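Local coordinates for uncharacterized protein (Mycobacterium avium subsp. paratuberculosis, PDB 4R9Z) that probably hydrolyses fatty acyl-CoA thioesters, as a double hot-dog thioesterase of the acyl-CoA thioesterase II type, at residues V26-P31 against R73-F78; R87-R92 against S109-N114; R173-W178 against W235-R240. All blocks are in the same frame, centred on the assembly; numbering follows the deposited sequence.

Contact 1: V26-P31 against R73-F78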
loop_
_atom_site.group_PDB
_atom_site.type_symbol
_atom_site.label_atom_id
_atom_site.label_comp_id
_atom_site.label_asym_id
_atom_site.label_seq_id
_atom_site.Cartn_x
_atom_site.Cartn_y
_atom_site.Cartn_z
ATOM N N VAL B 26 19.472 3.398 -15.598
ATOM C CA VAL B 26 18.636 3.763 -16.728
ATOM C C VAL B 26 17.924 2.509 -17.212
ATOM O O VAL B 26 18.528 1.443 -17.332
ATOM C CB VAL B 26 19.460 4.397 -17.877
ATOM C CG1 VAL B 26 18.547 4.920 -18.977
ATOM C CG2 VAL B 26 20.347 5.514 -17.344
ATOM N N GLY B 27 16.624 2.635 -17.449
ATOM C CA GLY B 27 15.819 1.505 -17.865
ATOM C C GLY B 27 15.241 1.712 -19.247
ATOM O O GLY B 27 14.617 2.736 -19.529
ATOM N N GLN B 28 15.460 0.742 -20.124
ATOM C CA GLN B 28 14.993 0.878 -21.491
ATOM C C GLN B 28 13.519 0.535 -21.556
ATOM O O GLN B 28 13.050 -0.382 -20.881
ATOM C CB GLN B 28 15.801 -0.007 -22.447
ATOM C CG GLN B 28 17.214 0.495 -22.704
ATOM C CD GLN B 28 17.266 1.974 -23.047
ATOM O OE1 GLN B 28 16.402 2.497 -23.752
ATOM N NE2 GLN B 28 18.283 2.659 -22.538
ATOM N N GLN B 29 12.787 1.280 -22.371
ATOM C CA GLN B 29 11.358 1.071 -22.480
ATOM C C GLN B 29 11.076 0.334 -23.772
ATOM O O GLN B 29 11.863 0.395 -24.719
ATOM C CB GLN B 29 10.608 2.402 -22.440
ATOM C CG GLN B 29 10.866 3.210 -21.185
ATOM C CD GLN B 29 10.637 2.403 -19.922
ATOM O OE1 GLN B 29 9.579 1.804 -19.742
ATOM N NE2 GLN B 29 11.633 2.379 -19.042
ATOM N N LEU B 30 9.947 -0.355 -23.816
ATOM C CA LEU B 30 9.580 -1.091 -25.008
ATOM C C LEU B 30 8.372 -0.457 -25.677
ATOM O O LEU B 30 7.497 0.087 -25.003
ATOM C CB LEU B 30 9.326 -2.564 -24.661
ATOM C CG LEU B 30 8.622 -2.870 -23.340
ATOM C CD1 LEU B 30 7.141 -2.585 -23.424
ATOM C CD2 LEU B 30 8.870 -4.312 -22.922
ATOM N N PRO B 31 8.355 -0.493 -27.019
ATOM C CA PRO B 31 7.305 0.063 -27.876
ATOM C C PRO B 31 5.896 -0.367 -27.492
ATOM O O PRO B 31 5.630 -1.545 -27.243
ATOM C CB PRO B 31 7.669 -0.470 -29.260
ATOM C CG PRO B 31 9.145 -0.598 -29.220
ATOM C CD PRO B 31 9.496 -0.989 -27.810
ATOM N N ARG B 73 9.184 5.788 -25.929
ATOM C CA ARG B 73 10.206 5.883 -26.971
ATOM C C ARG B 73 11.518 6.414 -26.401
ATOM O O ARG B 73 12.567 6.310 -27.034
ATOM C CB ARG B 73 9.735 6.777 -28.117
ATOM C CG ARG B 73 8.505 6.259 -28.837
ATOM C CD ARG B 73 7.915 7.327 -29.743
ATOM N NE ARG B 73 7.480 8.497 -28.986
ATOM C CZ ARG B 73 6.988 9.604 -29.534
ATOM N NH1 ARG B 73 6.861 9.695 -30.850
ATOM N NH2 ARG B 73 6.619 10.618 -28.765
ATOM N N GLN B 74 11.450 6.985 -25.205
ATOM C CA GLN B 74 12.647 7.434 -24.510
ATOM C C GLN B 74 12.863 6.578 -23.266
ATOM O O GLN B 74 11.902 6.118 -22.651
ATOM C CB GLN B 74 12.527 8.912 -24.134
ATOM C CG GLN B 74 12.159 9.823 -25.297
ATOM C CD GLN B 74 13.242 9.896 -26.363
ATOM O OE1 GLN B 74 13.036 9.474 -27.502
ATOM N NE2 GLN B 74 14.398 10.444 -26.001
ATOM N N PRO B 75 14.131 6.344 -22.899
ATOM C CA PRO B 75 14.438 5.542 -21.709
ATOM C C PRO B 75 14.101 6.295 -20.424
ATOM O O PRO B 75 13.767 7.477 -20.485
ATOM C CB PRO B 75 15.945 5.294 -21.826
ATOM C CG PRO B 75 16.451 6.389 -22.691
ATOM C CD PRO B 75 15.342 6.753 -23.629
ATOM N N VAL B 76 14.208 5.623 -19.281
ATOM C CA VAL B 76 13.834 6.211 -17.997
ATOM C C VAL B 76 14.985 6.206 -16.986
ATOM O O VAL B 76 15.650 5.187 -16.796
ATOM C CB VAL B 76 12.626 5.454 -17.389
ATOM C CG1 VAL B 76 12.326 5.936 -15.973
ATOM C CG2 VAL B 76 11.407 5.580 -18.297
ATOM N N ASP B 77 15.198 7.341 -16.322
ATOM C CA ASP B 77 16.239 7.450 -15.300
ATOM C C ASP B 77 15.691 7.128 -13.917
ATOM O O ASP B 77 14.759 7.787 -13.449
ATOM C CB ASP B 77 16.845 8.857 -15.274
ATOM C CG ASP B 77 17.391 9.291 -16.619
ATOM O OD1 ASP B 77 18.042 8.472 -17.302
ATOM O OD2 ASP B 77 17.171 10.464 -16.991
ATOM N N PHE B 78 16.286 6.139 -13.256
ATOM C CA PHE B 78 15.885 5.786 -11.898
ATOM C C PHE B 78 16.910 6.247 -10.872
ATOM O O PHE B 78 18.057 5.801 -10.887
ATOM C CB PHE B 78 15.688 4.276 -11.762
ATOM C CG PHE B 78 14.607 3.718 -12.638
ATOM C CD1 PHE B 78 14.861 3.400 -13.962
ATOM C CD2 PHE B 78 13.335 3.498 -12.132
ATOM C CE1 PHE B 78 13.868 2.881 -14.762
ATOM C CE2 PHE B 78 12.336 2.980 -12.931
ATOM C CZ PHE B 78 12.603 2.672 -14.247
#
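V26 and G27 run antiparallel to V76 and D77, with G27 opposite V76 as a hydrogen-bonded pair and V26 opposite D77 as a non-hydrogen-bonded one. The hydrogen-bonded pair is closed by G27 N to V76 O at 2.8 Å and by V76 N to G27 O at 2.9 Å. A second donor reaches the G27 carbonyl: Q29 bends at chi2 (-52°) and folds back, so that its NE2 meets G27 O at 3.0 Å from above the carbonyl plane. The NE2 group also bonds to Q45 of helix 39-52, and Q45 returns a bond to the Q28 carbonyl. In the hot-dog fold a curved antiparallel sheet wraps a long central helix, and in this N-terminal half helix 39-52 takes that place; the bonds between Q45 and Q28-Q29 join the loop leaving strand 24-27 to that helix. The Q29 amide crosses V76, NE2 lying 3.3 Å from CG2. On the same face the F78 ring presents its edge to the backbone N of G27, while CG1 of V76 lies over one ring face; beyond, F78 packs on I42, Q45 and A46 of the helix. The other face carries V26, whose CG1 lies alongside P75 CB at 3.9 Å and whose CG2 approaches D77 OD1 at 3.8 Å. The Q28 amide runs beside the P75 ring, OE1 standing 3.4 Å from P75 CB.

Contact 2: R87-R92 against S109-N114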
loop_
_atom_site.group_PDB
_atom_site.type_symbol
_atom_site.label_atom_id
_atom_site.label_comp_id
_atom_site.label_asym_id
_atom_site.label_seq_id
_atom_site.Cartn_x
_atom_site.Cartn_y
_atom_site.Cartn_z
ATOM N N ARG B 87 20.657 -3.572 10.459
ATOM C CA ARG B 87 21.095 -4.945 10.662
ATOM C C ARG B 87 20.132 -5.942 10.028
ATOM O O ARG B 87 20.551 -6.955 9.463
ATOM C CB ARG B 87 21.239 -5.216 12.163
ATOM C CG ARG B 87 21.514 -6.659 12.546
ATOM C CD ARG B 87 22.757 -7.221 11.884
ATOM N NE ARG B 87 22.903 -8.642 12.189
ATOM C CZ ARG B 87 23.697 -9.477 11.528
ATOM N NH1 ARG B 87 24.429 -9.036 10.511
ATOM N NH2 ARG B 87 23.758 -10.753 11.884
ATOM N N THR B 88 18.841 -5.638 10.102
ATOM C CA THR B 88 17.823 -6.549 9.598
ATOM C C THR B 88 17.174 -6.016 8.327
ATOM O O THR B 88 17.092 -6.715 7.317
ATOM C CB THR B 88 16.711 -6.794 10.648
ATOM O OG1 THR B 88 17.293 -7.083 11.925
ATOM C CG2 THR B 88 15.828 -7.950 10.224
ATOM N N PHE B 89 16.737 -4.762 8.382
ATOM C CA PHE B 89 15.944 -4.176 7.308
ATOM C C PHE B 89 16.689 -3.161 6.450
ATOM O O PHE B 89 17.614 -2.485 6.903
ATOM C CB PHE B 89 14.700 -3.494 7.889
ATOM C CG PHE B 89 13.622 -4.444 8.310
ATOM C CD1 PHE B 89 12.747 -4.974 7.377
ATOM C CD2 PHE B 89 13.479 -4.802 9.643
ATOM C CE1 PHE B 89 11.749 -5.850 7.762
ATOM C CE2 PHE B 89 12.488 -5.676 10.035
ATOM C CZ PHE B 89 11.620 -6.203 9.092
ATOM N N SER B 90 16.235 -3.042 5.211
ATOM C CA SER B 90 16.647 -1.967 4.328
ATOM C C SER B 90 15.406 -1.292 3.754
ATOM O O SER B 90 14.369 -1.930 3.569
ATOM C CB SER B 90 17.536 -2.498 3.199
ATOM O OG SER B 90 18.759 -3.000 3.700
ATOM N N ALA B 91 15.514 0.001 3.479
ATOM C CA ALA B 91 14.430 0.737 2.849
ATOM C C ALA B 91 14.987 1.614 1.741
ATOM O O ALA B 91 16.070 2.184 1.875
ATOM C CB ALA B 91 13.688 1.572 3.869
ATOM N N ARG B 92 14.256 1.702 0.636
ATOM C CA ARG B 92 14.683 2.516 -0.498
ATOM C C ARG B 92 13.566 3.399 -1.027
ATOM O O ARG B 92 12.393 3.047 -0.948
ATOM C CB ARG B 92 15.215 1.632 -1.629
ATOM C CG ARG B 92 16.388 0.761 -1.225
ATOM C CD ARG B 92 17.610 1.610 -0.927
ATOM N NE ARG B 92 18.783 0.791 -0.650
ATOM C CZ ARG B 92 19.278 0.606 0.567
ATOM N NH1 ARG B 92 18.699 1.188 1.605
ATOM N NH2 ARG B 92 20.347 -0.155 0.749
ATOM N N SER B 109 10.887 -2.115 0.820
ATOM C CA SER B 109 11.526 -2.556 2.042
ATOM C C SER B 109 12.090 -3.957 1.833
ATOM O O SER B 109 11.565 -4.740 1.036
ATOM C CB SER B 109 10.541 -2.515 3.209
ATOM O OG SER B 109 11.193 -2.788 4.437
ATOM N N PHE B 110 13.190 -4.242 2.521
ATOM C CA PHE B 110 13.974 -5.454 2.301
ATOM C C PHE B 110 14.418 -6.041 3.636
ATOM O O PHE B 110 14.580 -5.310 4.613
ATOM C CB PHE B 110 15.211 -5.157 1.448
ATOM C CG PHE B 110 14.907 -4.513 0.131
ATOM C CD1 PHE B 110 14.713 -3.143 0.044
ATOM C CD2 PHE B 110 14.855 -5.266 -1.025
ATOM C CE1 PHE B 110 14.437 -2.542 -1.169
ATOM C CE2 PHE B 110 14.584 -4.669 -2.239
ATOM C CZ PHE B 110 14.374 -3.305 -2.310
ATOM N N LYS B 111 14.620 -7.351 3.686
ATOM C CA LYS B 111 15.283 -7.944 4.838
ATOM C C LYS B 111 16.050 -9.199 4.452
ATOM O O LYS B 111 15.907 -9.712 3.341
ATOM C CB LYS B 111 14.281 -8.265 5.945
ATOM C CG LYS B 111 13.202 -9.241 5.549
ATOM C CD LYS B 111 12.364 -9.626 6.758
ATOM C CE LYS B 111 13.222 -10.266 7.835
ATOM N NZ LYS B 111 12.453 -11.266 8.622
ATOM N N VAL B 112 16.884 -9.674 5.372
ATOM C CA VAL B 112 17.607 -10.919 5.170
ATOM C C VAL B 112 16.685 -12.068 5.578
ATOM O O VAL B 112 15.925 -11.951 6.541
ATOM C CB VAL B 112 18.927 -10.956 5.975
ATOM C CG1 VAL B 112 19.912 -9.936 5.421
ATOM C CG2 VAL B 112 18.667 -10.691 7.449
ATOM N N VAL B 113 16.738 -13.164 4.831
ATOM C CA VAL B 113 15.765 -14.246 4.983
ATOM C C VAL B 113 16.269 -15.350 5.921
ATOM O O VAL B 113 17.472 -15.567 6.046
ATOM C CB VAL B 113 15.402 -14.848 3.596
ATOM C CG1 VAL B 113 14.344 -15.939 3.713
ATOM C CG2 VAL B 113 14.915 -13.749 2.665
ATOM N N ASN B 114 15.331 -16.011 6.600
ATOM C CA ASN B 114 15.603 -17.191 7.419
ATOM C C ASN B 114 16.434 -18.233 6.671
ATOM O O ASN B 114 17.652 -18.314 6.841
ATOM C CB ASN B 114 14.280 -17.812 7.883
ATOM C CG ASN B 114 14.451 -18.776 9.044
ATOM O OD1 ASN B 114 15.508 -19.380 9.223
ATOM N ND2 ASN B 114 13.399 -18.926 9.841
#
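With CG held beside its own backbone N (chi1 -76°), F89 directs its ring obliquely toward the neighbouring strand, where CD1 comes within 3.3 Å of F110 O and 3.9 Å of K111 CB. K111 instead sets CG between its backbone N and carbonyl carbon (chi1 60°), which carries the chain alongside the F89 ring, CD lying 4.0 Å from F89 CE1. The two strands, 89-98 and 101-111, form a beta hairpin of the N-terminal hot-dog sheet. Its hydrogen-bonded pair here is S90 with F110: S90 N to F110 O spans 2.9 Å and F110 N to S90 O spans 2.8 Å. F89, A91, S109 and K111 share one face, and the second subunit packs against it. Y272 of that subunit meets F89 edge-to-face, its R220 bonds S109 OG, which H60 of the same chain as S109 also binds, and K111 NZ hydrogen-bonds to OG of its S248. On the face of S90 and F110, toward helix 39-52, the ring of F110 turns its edge to S90 O. R92 crosses F110 at about a right angle, and its guanidinium forms salt bridges with D82 and E85, which would offset its charge. That group also folds back on its own strand, R92 NH1 donating to A91 O at 2.8 Å from above the carbonyl plane.

Contact 3: R173-W178 against W235-R240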
loop_
_atom_site.group_PDB
_atom_site.type_symbol
_atom_site.label_atom_id
_atom_site.label_comp_id
_atom_site.label_asym_id
_atom_site.label_seq_id
_atom_site.Cartn_x
_atom_site.Cartn_y
_atom_site.Cartn_z
ATOM N N ARG B 173 -14.899 -10.810 -8.899
ATOM C CA ARG B 173 -13.786 -11.756 -8.896
ATOM C C ARG B 173 -13.510 -12.352 -10.276
ATOM O O ARG B 173 -14.384 -12.980 -10.876
ATOM C CB ARG B 173 -14.048 -12.894 -7.912
ATOM C CG ARG B 173 -13.923 -12.520 -6.459
ATOM C CD ARG B 173 -13.950 -13.773 -5.608
ATOM N NE ARG B 173 -12.866 -14.687 -5.963
ATOM C CZ ARG B 173 -12.911 -16.005 -5.790
ATOM N NH1 ARG B 173 -13.996 -16.572 -5.276
ATOM N NH2 ARG B 173 -11.876 -16.757 -6.140
ATOM N N VAL B 174 -12.299 -12.144 -10.784
ATOM C CA VAL B 174 -11.890 -12.762 -12.041
ATOM C C VAL B 174 -10.511 -13.401 -11.871
ATOM O O VAL B 174 -9.510 -12.882 -12.366
ATOM C CB VAL B 174 -11.844 -11.752 -13.206
ATOM C CG1 VAL B 174 -11.787 -12.483 -14.537
ATOM C CG2 VAL B 174 -13.044 -10.826 -13.172
ATOM N N PRO B 175 -10.453 -14.541 -11.166
ATOM C CA PRO B 175 -9.174 -15.216 -10.918
ATOM C C PRO B 175 -8.617 -15.860 -12.182
ATOM O O PRO B 175 -9.386 -16.241 -13.064
ATOM C CB PRO B 175 -9.537 -16.269 -9.869
ATOM C CG PRO B 175 -10.968 -16.570 -10.152
ATOM C CD PRO B 175 -11.571 -15.241 -10.509
ATOM N N MET B 176 -7.295 -15.974 -12.268
ATOM C CA MET B 176 -6.667 -16.478 -13.481
ATOM C C MET B 176 -5.465 -17.366 -13.179
ATOM O O MET B 176 -4.847 -17.264 -12.115
ATOM C CB MET B 176 -6.218 -15.318 -14.364
ATOM C CG MET B 176 -4.996 -14.596 -13.824
ATOM S SD MET B 176 -4.615 -13.064 -14.686
ATOM C CE MET B 176 -4.553 -13.609 -16.382
ATOM N N TRP B 177 -5.144 -18.241 -14.126
ATOM C CA TRP B 177 -3.877 -18.952 -14.098
ATOM C C TRP B 177 -2.921 -18.195 -14.996
ATOM O O TRP B 177 -3.308 -17.739 -16.068
ATOM C CB TRP B 177 -4.010 -20.390 -14.595
ATOM C CG TRP B 177 -4.705 -21.326 -13.666
ATOM C CD1 TRP B 177 -5.953 -21.855 -13.818
ATOM C CD2 TRP B 177 -4.195 -21.843 -12.435
ATOM N NE1 TRP B 177 -6.247 -22.680 -12.762
ATOM C CE2 TRP B 177 -5.185 -22.687 -11.896
ATOM C CE3 TRP B 177 -2.995 -21.679 -11.737
ATOM C CZ2 TRP B 177 -5.015 -23.360 -10.691
ATOM C CZ3 TRP B 177 -2.827 -22.349 -10.542
ATOM C CH2 TRP B 177 -3.829 -23.182 -10.034
ATOM N N TRP B 178 -1.673 -18.063 -14.575
ATOM C CA TRP B 178 -0.683 -17.438 -15.436
ATOM C C TRP B 178 0.687 -18.057 -15.212
ATOM O O TRP B 178 0.996 -18.562 -14.125
ATOM C CB TRP B 178 -0.628 -15.925 -15.199
ATOM C CG TRP B 178 0.206 -15.537 -14.025
ATOM C CD1 TRP B 178 -0.164 -15.545 -12.710
ATOM C CD2 TRP B 178 1.568 -15.097 -14.058
ATOM N NE1 TRP B 178 0.883 -15.130 -11.923
ATOM C CE2 TRP B 178 1.958 -14.851 -12.727
ATOM C CE3 TRP B 178 2.493 -14.885 -15.085
ATOM C CZ2 TRP B 178 3.236 -14.403 -12.396
ATOM C CZ3 TRP B 178 3.757 -14.441 -14.757
ATOM C CH2 TRP B 178 4.119 -14.205 -13.422
ATOM N N TRP B 235 2.447 -22.941 -13.365
ATOM C CA TRP B 235 1.385 -21.936 -13.367
ATOM C C TRP B 235 1.205 -21.277 -12.002
ATOM O O TRP B 235 1.501 -21.877 -10.962
ATOM C CB TRP B 235 0.059 -22.552 -13.818
ATOM C CG TRP B 235 0.056 -22.978 -15.250
ATOM C CD1 TRP B 235 0.472 -24.180 -15.749
ATOM C CD2 TRP B 235 -0.378 -22.205 -16.375
ATOM N NE1 TRP B 235 0.320 -24.203 -17.115
ATOM C CE2 TRP B 235 -0.200 -23.004 -17.524
ATOM C CE3 TRP B 235 -0.900 -20.918 -16.522
ATOM C CZ2 TRP B 235 -0.524 -22.556 -18.801
ATOM C CZ3 TRP B 235 -1.220 -20.473 -17.794
ATOM C CH2 TRP B 235 -1.031 -21.292 -18.917
ATOM N N LEU B 236 0.691 -20.049 -12.017
ATOM C CA LEU B 236 0.410 -19.312 -10.790
ATOM C C LEU B 236 -1.044 -18.858 -10.755
ATOM O O LEU B 236 -1.589 -18.416 -11.767
ATOM C CB LEU B 236 1.323 -18.091 -10.664
ATOM C CG LEU B 236 2.820 -18.289 -10.440
ATOM C CD1 LEU B 236 3.445 -16.975 -10.016
ATOM C CD2 LEU B 236 3.065 -19.361 -9.401
ATOM N N PHE B 237 -1.657 -18.955 -9.580
ATOM C CA PHE B 237 -3.033 -18.513 -9.382
ATOM C C PHE B 237 -3.065 -17.053 -8.944
ATOM O O PHE B 237 -2.510 -16.703 -7.904
ATOM C CB PHE B 237 -3.724 -19.390 -8.337
ATOM C CG PHE B 237 -5.210 -19.176 -8.235
ATOM C CD1 PHE B 237 -5.732 -18.201 -7.398
ATOM C CD2 PHE B 237 -6.090 -19.969 -8.952
ATOM C CE1 PHE B 237 -7.102 -18.010 -7.297
ATOM C CE2 PHE B 237 -7.459 -19.784 -8.848
ATOM C CZ PHE B 237 -7.964 -18.804 -8.024
ATOM N N TYR B 238 -3.722 -16.205 -9.728
ATOM C CA TYR B 238 -3.848 -14.799 -9.362
ATOM C C TYR B 238 -5.304 -14.422 -9.162
ATOM O O TYR B 238 -6.015 -14.104 -10.115
ATOM C CB TYR B 238 -3.215 -13.901 -10.426
ATOM C CG TYR B 238 -2.998 -12.473 -9.979
ATOM C CD1 TYR B 238 -2.827 -12.164 -8.637
ATOM C CD2 TYR B 238 -2.931 -11.434 -10.905
ATOM C CE1 TYR B 238 -2.618 -10.860 -8.223
ATOM C CE2 TYR B 238 -2.719 -10.124 -10.501
ATOM C CZ TYR B 238 -2.562 -9.846 -9.159
ATOM O OH TYR B 238 -2.351 -8.549 -8.749
ATOM N N ASP B 239 -5.731 -14.438 -7.906
ATOM C CA ASP B 239 -7.079 -14.035 -7.541
ATOM C C ASP B 239 -7.197 -12.520 -7.642
ATOM O O ASP B 239 -6.391 -11.796 -7.072
ATOM C CB ASP B 239 -7.401 -14.517 -6.127
ATOM C CG ASP B 239 -8.878 -14.734 -5.906
ATOM O OD1 ASP B 239 -9.649 -14.597 -6.879
ATOM O OD2 ASP B 239 -9.264 -15.058 -4.762
ATOM N N ARG B 240 -8.203 -12.048 -8.375
ATOM C CA ARG B 240 -8.375 -10.619 -8.632
ATOM C C ARG B 240 -9.800 -10.178 -8.341
ATOM O O ARG B 240 -10.753 -10.894 -8.644
ATOM C CB ARG B 240 -8.042 -10.281 -10.088
ATOM C CG ARG B 240 -6.692 -10.772 -10.580
ATOM C CD ARG B 240 -6.493 -10.448 -12.066
ATOM N NE ARG B 240 -7.450 -11.144 -12.921
ATOM C CZ ARG B 240 -7.552 -10.971 -14.238
ATOM N NH1 ARG B 240 -6.750 -10.123 -14.868
ATOM N NH2 ARG B 240 -8.456 -11.653 -14.929
#
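Backbone bonds pair strand residues 176-178 antiparallel with 236-240: M176 with Y238 and W178 with L236 are hydrogen-bonded pairs, while W177 with F237 is the non-hydrogen-bonded pair between them. Beyond the regular pairing, V174 N still reaches R240 O at 2.9 Å. Charged groups add two further links. R240 grips V174 O side-on, NE at 2.8 Å and NH2 at 3.0 Å, both with the oxygen in the guanidinium plane. M176 SD sits over the centre of that flat group, 3.6 Å from R240 CZ. Where the pairing ends, at R173 and D239, R173 NH2 forms a salt bridge to D239 OD1 at 3.2 Å, on the syn side but tilted out of the carboxylate plane, the guanidinium and carboxylate planes standing 74° apart. Aromatic and apolar contacts divide between the faces. F237 points its edge at the face of the W177 six-membered ring, centroids 5.4 Å apart and planes at 83°, and its CZ touches P175 CB at 3.5 Å. On the other face, W178 lies beside L236, with CZ2 against CD1. Strand 176-180 is flanked by strand 159-163 and strand 236-246 by strand 249-258; on the W178 and Y238 face helix 188-201 closes over both through M198, and the Y238 hydroxyl bonds to the S199 carbonyl.

Overall arrangement
A double hot-dog chain repeats one architecture, and the three contacts sample both halves. Contacts 1 and 2 belong to the N-terminal hot-dog half, contact 3 to the C-terminal one. Strands 76-85 and 89-98, neighbours in sheet order, connect contacts 1 and 2, whose centres lie about 28 Å apart and nearest atoms about 10 Å. Contact 3 is about 29 Å from each, centre to centre, and it lies across the chain's centre from contact 1. Contacts 1 and 3 both pair strands near the outer margins of the strand order, each facing a helix of its own half, 39-52 or 188-201. Among the three, contact 2 alone meets the second subunit, so it belongs to the dimer interface.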